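Local coordinates for protein benzoylformate Decarboxylase (Polynucleobacter necessarius, PDB 4K9Q) that binds thiamine diphosphate and magnesium and probably decarboxylates 2-keto acids such as benzoylformate, at residues M1-L15 against D162-R174. Residues are numbered along the deposited sequence; the frame is centred on the assembly and turned at random. Where two conformers were deposited one is given.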
loop_
_atom_site.group_PDB
_atom_site.type_symbol
_atom_site.label_atom_id
_atom_site.label_comp_id
_atom_site.label_asym_id
_atom_site.label_seq_id
_atom_site.Cartn_x
_atom_site.Cartn_y
_atom_site.Cartn_z
ATOM N N MET A 1 8.060 -17.055 -33.737
ATOM C CA MET A 1 7.460 -16.888 -32.421
ATOM C C MET A 1 7.572 -18.175 -31.628
ATOM O O MET A 1 7.704 -19.256 -32.196
ATOM C CB MET A 1 5.981 -16.514 -32.550
ATOM C CG MET A 1 5.710 -15.301 -33.418
ATOM S SD MET A 1 3.975 -14.810 -33.360
ATOM C CE MET A 1 3.963 -13.761 -31.917
ATOM N N ARG A 2 7.538 -18.056 -30.307
ATOM C CA ARG A 2 7.497 -19.217 -29.430
ATOM C C ARG A 2 6.546 -18.939 -28.270
ATOM O O ARG A 2 6.095 -17.811 -28.099
ATOM C CB ARG A 2 8.898 -19.563 -28.922
ATOM C CG ARG A 2 9.753 -20.276 -29.959
ATOM C CD ARG A 2 11.082 -20.741 -29.391
ATOM N NE ARG A 2 11.553 -21.935 -30.090
ATOM C CZ ARG A 2 12.360 -21.922 -31.145
ATOM N NH1 ARG A 2 12.723 -23.068 -31.712
ATOM N NH2 ARG A 2 12.804 -20.767 -31.633
ATOM N N THR A 3 6.227 -19.963 -27.480
ATOM C CA THR A 3 5.329 -19.733 -26.349
ATOM C C THR A 3 6.056 -18.957 -25.261
ATOM O O THR A 3 7.274 -19.056 -25.119
ATOM C CB THR A 3 4.808 -21.037 -25.716
ATOM O OG1 THR A 3 5.912 -21.800 -25.209
ATOM C CG2 THR A 3 4.029 -21.866 -26.735
ATOM N N VAL A 4 5.295 -18.187 -24.497
ATOM C CA VAL A 4 5.820 -17.528 -23.310
ATOM C C VAL A 4 6.608 -18.531 -22.458
ATOM O O VAL A 4 7.705 -18.240 -21.982
ATOM C CB VAL A 4 4.673 -16.921 -22.478
ATOM C CG1 VAL A 4 5.191 -16.439 -21.112
ATOM C CG2 VAL A 4 3.957 -15.806 -23.250
ATOM N N LYS A 5 6.061 -19.732 -22.279
ATOM C CA LYS A 5 6.727 -20.732 -21.449
ATOM C C LYS A 5 8.104 -21.125 -22.009
ATOM O O LYS A 5 9.098 -21.146 -21.276
ATOM C CB LYS A 5 5.842 -21.973 -21.258
ATOM C CG LYS A 5 6.454 -23.015 -20.316
ATOM C CD LYS A 5 5.426 -24.042 -19.856
ATOM C CE LYS A 5 4.955 -24.939 -20.993
ATOM N NZ LYS A 5 5.994 -25.912 -21.427
ATOM N N GLU A 6 8.168 -21.420 -23.305
ATOM C CA GLU A 6 9.441 -21.842 -23.885
ATOM C C GLU A 6 10.502 -20.742 -23.760
ATOM O O GLU A 6 11.642 -21.007 -23.388
ATOM C CB GLU A 6 9.285 -22.283 -25.346
ATOM C CG GLU A 6 10.546 -22.950 -25.873
ATOM C CD GLU A 6 10.387 -23.543 -27.260
ATOM O OE1 GLU A 6 9.255 -23.560 -27.786
ATOM O OE2 GLU A 6 11.406 -23.991 -27.824
ATOM N N ILE A 7 10.115 -19.507 -24.059
ATOM C CA ILE A 7 11.031 -18.372 -23.966
ATOM C C ILE A 7 11.498 -18.123 -22.530
ATOM O O ILE A 7 12.663 -17.820 -22.283
ATOM C CB ILE A 7 10.379 -17.115 -24.545
ATOM C CG1 ILE A 7 10.080 -17.351 -26.031
ATOM C CG2 ILE A 7 11.261 -15.883 -24.323
ATOM C CD1 ILE A 7 9.150 -16.323 -26.640
ATOM N N THR A 8 10.574 -18.258 -21.583
ATOM C CA THR A 8 10.891 -18.024 -20.179
ATOM C C THR A 8 11.860 -19.077 -19.642
ATOM O O THR A 8 12.837 -18.750 -18.960
ATOM C CB THR A 8 9.604 -17.994 -19.328
ATOM O OG1 THR A 8 8.754 -16.934 -19.788
ATOM C CG2 THR A 8 9.937 -17.779 -17.854
ATOM N N PHE A 9 11.598 -20.347 -19.938
ATOM C CA PHE A 9 12.499 -21.387 -19.473
ATOM C C PHE A 9 13.880 -21.239 -20.120
ATOM O O PHE A 9 14.905 -21.454 -19.458
ATOM C CB PHE A 9 11.899 -22.784 -19.674
ATOM C CG PHE A 9 11.005 -23.211 -18.546
ATOM C CD1 PHE A 9 11.524 -23.885 -17.453
ATOM C CD2 PHE A 9 9.650 -22.922 -18.567
ATOM C CE1 PHE A 9 10.701 -24.269 -16.398
ATOM C CE2 PHE A 9 8.825 -23.301 -17.518
ATOM C CZ PHE A 9 9.353 -23.974 -16.436
ATOM N N ASP A 10 13.912 -20.821 -21.384
ATOM C CA ASP A 10 15.195 -20.552 -22.040
ATOM C C ASP A 10 15.968 -19.410 -21.364
ATOM O O ASP A 10 17.188 -19.482 -21.205
ATOM C CB ASP A 10 15.014 -20.276 -23.529
ATOM C CG ASP A 10 15.039 -21.550 -24.371
ATOM O OD1 ASP A 10 15.465 -22.616 -23.864
ATOM O OD2 ASP A 10 14.645 -21.470 -25.551
ATOM N N LEU A 11 15.259 -18.359 -20.959
ATOM C CA LEU A 11 15.883 -17.292 -20.177
ATOM C C LEU A 11 16.456 -17.833 -18.868
ATOM O O LEU A 11 17.587 -17.524 -18.491
ATOM C CB LEU A 11 14.883 -16.161 -19.895
ATOM C CG LEU A 11 15.368 -15.082 -18.923
ATOM C CD1 LEU A 11 16.509 -14.281 -19.540
ATOM C CD2 LEU A 11 14.226 -14.162 -18.542
ATOM N N LEU A 12 15.671 -18.648 -18.174
ATOM C CA LEU A 12 16.099 -19.178 -16.892
ATOM C C LEU A 12 17.348 -20.037 -17.061
ATOM O O LEU A 12 18.238 -20.013 -16.221
ATOM C CB LEU A 12 14.952 -19.942 -16.222
ATOM C CG LEU A 12 13.802 -19.040 -15.758
ATOM C CD1 LEU A 12 12.640 -19.876 -15.242
ATOM C CD2 LEU A 12 14.277 -18.039 -14.694
ATOM N N ARG A 13 17.431 -20.775 -18.169
ATOM C CA ARG A 13 18.650 -21.523 -18.475
ATOM C C ARG A 13 19.842 -20.590 -18.621
ATOM O O ARG A 13 20.911 -20.846 -18.065
ATOM C CB ARG A 13 18.487 -22.316 -19.772
ATOM C CG ARG A 13 17.645 -23.547 -19.611
ATOM C CD ARG A 13 17.564 -24.328 -20.920
ATOM N NE ARG A 13 16.659 -25.448 -20.743
ATOM C CZ ARG A 13 15.382 -25.434 -21.087
ATOM N NH1 ARG A 13 14.856 -24.360 -21.664
ATOM N NH2 ARG A 13 14.634 -26.498 -20.854
ATOM N N LYS A 14 19.656 -19.510 -19.375
ATOM C CA LYS A 14 20.708 -18.531 -19.590
ATOM C C LYS A 14 21.162 -17.896 -18.273
ATOM O O LYS A 14 22.359 -17.693 -18.055
ATOM C CB LYS A 14 20.225 -17.463 -20.577
ATOM C CG LYS A 14 21.216 -16.348 -20.847
ATOM C CD LYS A 14 22.483 -16.872 -21.484
ATOM C CE LYS A 14 23.345 -15.722 -21.993
ATOM N NZ LYS A 14 24.562 -16.227 -22.691
ATOM N N LEU A 15 20.204 -17.594 -17.397
ATOM C CA LEU A 15 20.499 -17.018 -16.085
ATOM C C LEU A 15 21.041 -18.036 -15.089
ATOM O O LEU A 15 21.499 -17.659 -14.004
ATOM C CB LEU A 15 19.247 -16.343 -15.508
ATOM C CG LEU A 15 18.759 -15.141 -16.327
ATOM C CD1 LEU A 15 17.400 -14.630 -15.849
ATOM C CD2 LEU A 15 19.795 -14.006 -16.325
ATOM N N ASP A 162 -1.257 -17.062 -19.641
ATOM C CA ASP A 162 -0.174 -16.412 -20.380
ATOM C C ASP A 162 0.775 -17.425 -21.027
ATOM O O ASP A 162 1.314 -17.175 -22.111
ATOM C CB ASP A 162 0.657 -15.504 -19.466
ATOM C CG ASP A 162 -0.072 -14.226 -19.053
ATOM O OD1 ASP A 162 -1.209 -13.973 -19.505
ATOM O OD2 ASP A 162 0.526 -13.466 -18.267
ATOM N N TRP A 163 0.981 -18.556 -20.355
ATOM C CA TRP A 163 2.076 -19.461 -20.678
ATOM C C TRP A 163 2.031 -20.060 -22.074
ATOM O O TRP A 163 3.077 -20.277 -22.683
ATOM C CB TRP A 163 2.186 -20.571 -19.622
ATOM C CG TRP A 163 2.510 -20.010 -18.283
ATOM C CD1 TRP A 163 1.677 -19.910 -17.201
ATOM C CD2 TRP A 163 3.755 -19.426 -17.887
ATOM N NE1 TRP A 163 2.338 -19.310 -16.153
ATOM C CE2 TRP A 163 3.614 -19.003 -16.549
ATOM C CE3 TRP A 163 4.979 -19.217 -18.535
ATOM C CZ2 TRP A 163 4.650 -18.388 -15.849
ATOM C CZ3 TRP A 163 6.006 -18.618 -17.835
ATOM C CH2 TRP A 163 5.834 -18.208 -16.507
ATOM N N GLU A 164 0.826 -20.327 -22.569
ATOM C CA GLU A 164 0.646 -20.968 -23.873
ATOM C C GLU A 164 0.584 -19.972 -25.027
ATOM O O GLU A 164 0.460 -20.372 -26.187
ATOM C CB GLU A 164 -0.644 -21.789 -23.879
ATOM C CG GLU A 164 -1.900 -20.935 -23.734
ATOM C CD GLU A 164 -3.183 -21.747 -23.790
ATOM O OE1 GLU A 164 -4.264 -21.148 -23.616
ATOM O OE2 GLU A 164 -3.118 -22.976 -24.008
ATOM N N LYS A 165 0.634 -18.680 -24.723
ATOM C CA LYS A 165 0.542 -17.667 -25.783
ATOM C C LYS A 165 1.802 -17.663 -26.653
ATOM O O LYS A 165 2.924 -17.711 -26.144
ATOM C CB LYS A 165 0.314 -16.268 -25.195
ATOM C CG LYS A 165 -0.968 -16.104 -24.361
ATOM C CD LYS A 165 -2.221 -16.282 -25.214
ATOM C CE LYS A 165 -3.477 -15.867 -24.459
ATOM N NZ LYS A 165 -3.917 -16.938 -23.545
ATOM N N LEU A 166 1.614 -17.624 -27.968
ATOM C CA LEU A 166 2.725 -17.420 -28.891
ATOM C C LEU A 166 3.066 -15.945 -28.946
ATOM O O LEU A 166 2.190 -15.110 -29.174
ATOM C CB LEU A 166 2.351 -17.889 -30.291
ATOM C CG LEU A 166 2.370 -19.395 -30.530
ATOM C CD1 LEU A 166 1.931 -19.678 -31.959
ATOM C CD2 LEU A 166 3.762 -19.949 -30.271
ATOM N N ILE A 167 4.338 -15.624 -28.744
ATOM C CA ILE A 167 4.783 -14.237 -28.716
ATOM C C ILE A 167 6.062 -14.086 -29.533
ATOM O O ILE A 167 6.772 -15.066 -29.770
ATOM C CB ILE A 167 5.037 -13.747 -27.267
ATOM C CG1 ILE A 167 6.167 -14.545 -26.610
ATOM C CG2 ILE A 167 3.758 -13.830 -26.430
ATOM C CD1 ILE A 167 6.751 -13.875 -25.362
ATOM N N PRO A 168 6.360 -12.854 -29.974
ATOM C CA PRO A 168 7.599 -12.609 -30.716
ATOM C C PRO A 168 8.821 -13.032 -29.912
ATOM O O PRO A 168 8.880 -12.825 -28.697
ATOM C CB PRO A 168 7.593 -11.090 -30.910
ATOM C CG PRO A 168 6.151 -10.718 -30.872
ATOM C CD PRO A 168 5.541 -11.637 -29.848
ATOM N N GLU A 169 9.779 -13.646 -30.591
ATOM C CA GLU A 169 11.025 -14.029 -29.955
ATOM C C GLU A 169 11.881 -12.785 -29.763
ATOM O O GLU A 169 12.494 -12.289 -30.712
ATOM C CB GLU A 169 11.767 -15.063 -30.808
ATOM C CG GLU A 169 11.779 -16.468 -30.231
ATOM C CD GLU A 169 12.710 -16.609 -29.040
ATOM O OE1 GLU A 169 13.192 -17.739 -28.793
ATOM O OE2 GLU A 169 12.963 -15.597 -28.348
ATOM N N VAL A 170 11.894 -12.266 -28.539
ATOM C CA VAL A 170 12.727 -11.120 -28.193
ATOM C C VAL A 170 13.776 -11.537 -27.167
ATOM O O VAL A 170 13.485 -12.284 -26.227
ATOM C CB VAL A 170 11.895 -9.948 -27.636
ATOM C CG1 VAL A 170 12.806 -8.822 -27.167
ATOM C CG2 VAL A 170 10.921 -9.445 -28.693
ATOM N N ASP A 171 15.000 -11.064 -27.370
ATOM C CA ASP A 171 16.105 -11.377 -26.478
ATOM C C ASP A 171 16.036 -10.439 -25.281
ATOM O O ASP A 171 16.333 -9.251 -25.407
ATOM C CB ASP A 171 17.435 -11.197 -27.216
ATOM C CG ASP A 171 18.620 -11.702 -26.417
ATOM O OD1 ASP A 171 18.476 -12.726 -25.717
ATOM O OD2 ASP A 171 19.698 -11.076 -26.492
ATOM N N VAL A 172 15.623 -10.955 -24.123
ATOM C CA VAL A 172 15.499 -10.090 -22.955
ATOM C C VAL A 172 16.639 -10.257 -21.963
ATOM O O VAL A 172 16.745 -9.479 -21.019
ATOM C CB VAL A 172 14.145 -10.260 -22.210
ATOM C CG1 VAL A 172 12.974 -10.041 -23.160
ATOM C CG2 VAL A 172 14.067 -11.616 -21.531
ATOM N N ALA A 173 17.496 -11.252 -22.170
ATOM C CA ALA A 173 18.570 -11.510 -21.213
ATOM C C ALA A 173 19.542 -10.338 -21.059
ATOM O O ALA A 173 19.989 -9.751 -22.048
ATOM C CB ALA A 173 19.328 -12.782 -21.572
ATOM N N ARG A 174 19.872 -10.035 -19.805
ATOM C CA ARG A 174 20.787 -8.955 -19.441
ATOM C C ARG A 174 21.660 -9.446 -18.294
ATOM O O ARG A 174 21.404 -10.518 -17.734
ATOM C CB ARG A 174 20.001 -7.723 -18.988
ATOM C CG ARG A 174 19.190 -7.055 -20.099
ATOM C CD ARG A 174 18.502 -5.785 -19.592
ATOM N NE ARG A 174 17.301 -6.021 -18.782
ATOM C CZ ARG A 174 17.187 -5.704 -17.495
ATOM N NH1 ARG A 174 16.034 -5.908 -16.862
ATOM N NH2 ARG A 174 18.216 -5.181 -16.834
#
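Arg2 and Ile167 form the hydrogen-bonded pair of a two-stranded antiparallel ribbon: Arg2 N donates to Ile167 O, and Ile167 N returns a nearly straight bond to Arg2 O (2.9 Å, 170° at the hydrogen). Thr3 and Leu166 follow as the non-hydrogen-bonded pair. The bonding then passes to the first turn of helix 4-15, where Val4 N reaches Lys165 O at 2.9 Å and Lys5 N donates to Trp163 O at 3.1 Å, so carbonyls of the type I turn 162-165 occupy amides at the helix start. Thr3 is the N-cap; its OG1, set between backbone N and carbonyl carbon (chi1 61°), accepts from Glu6 N at 3.0 Å. A valine here would probably leave Glu6 N without its capping acceptor and weaken the first turn.

Apolar contacts line the inner side of the helix. Ile7 CD1 presses on Ile167 CG1 at 3.5 Å, tighter than usual for carbons, while Val4 CG2 lies 3.7 Å from Ile167 CG2. Thr8 CB meets the Trp163 ring at its edge, in plane, 3.9 Å from CZ3. Farther along, Leu11 CD1 touches Ala173 CB at 3.8 Å.

Away from the cofactor site, the contact joins the N-terminal strand and helix to the chain leaving strand 154-159 of the parallel sheet. Val135 and Pro136 of helix 135-147 pack against Val4 and Ile7, and Phe31 meets the Trp163 ring; after strand 166-167, residues 168-174 continue alongside helix 4-15 in the same direction.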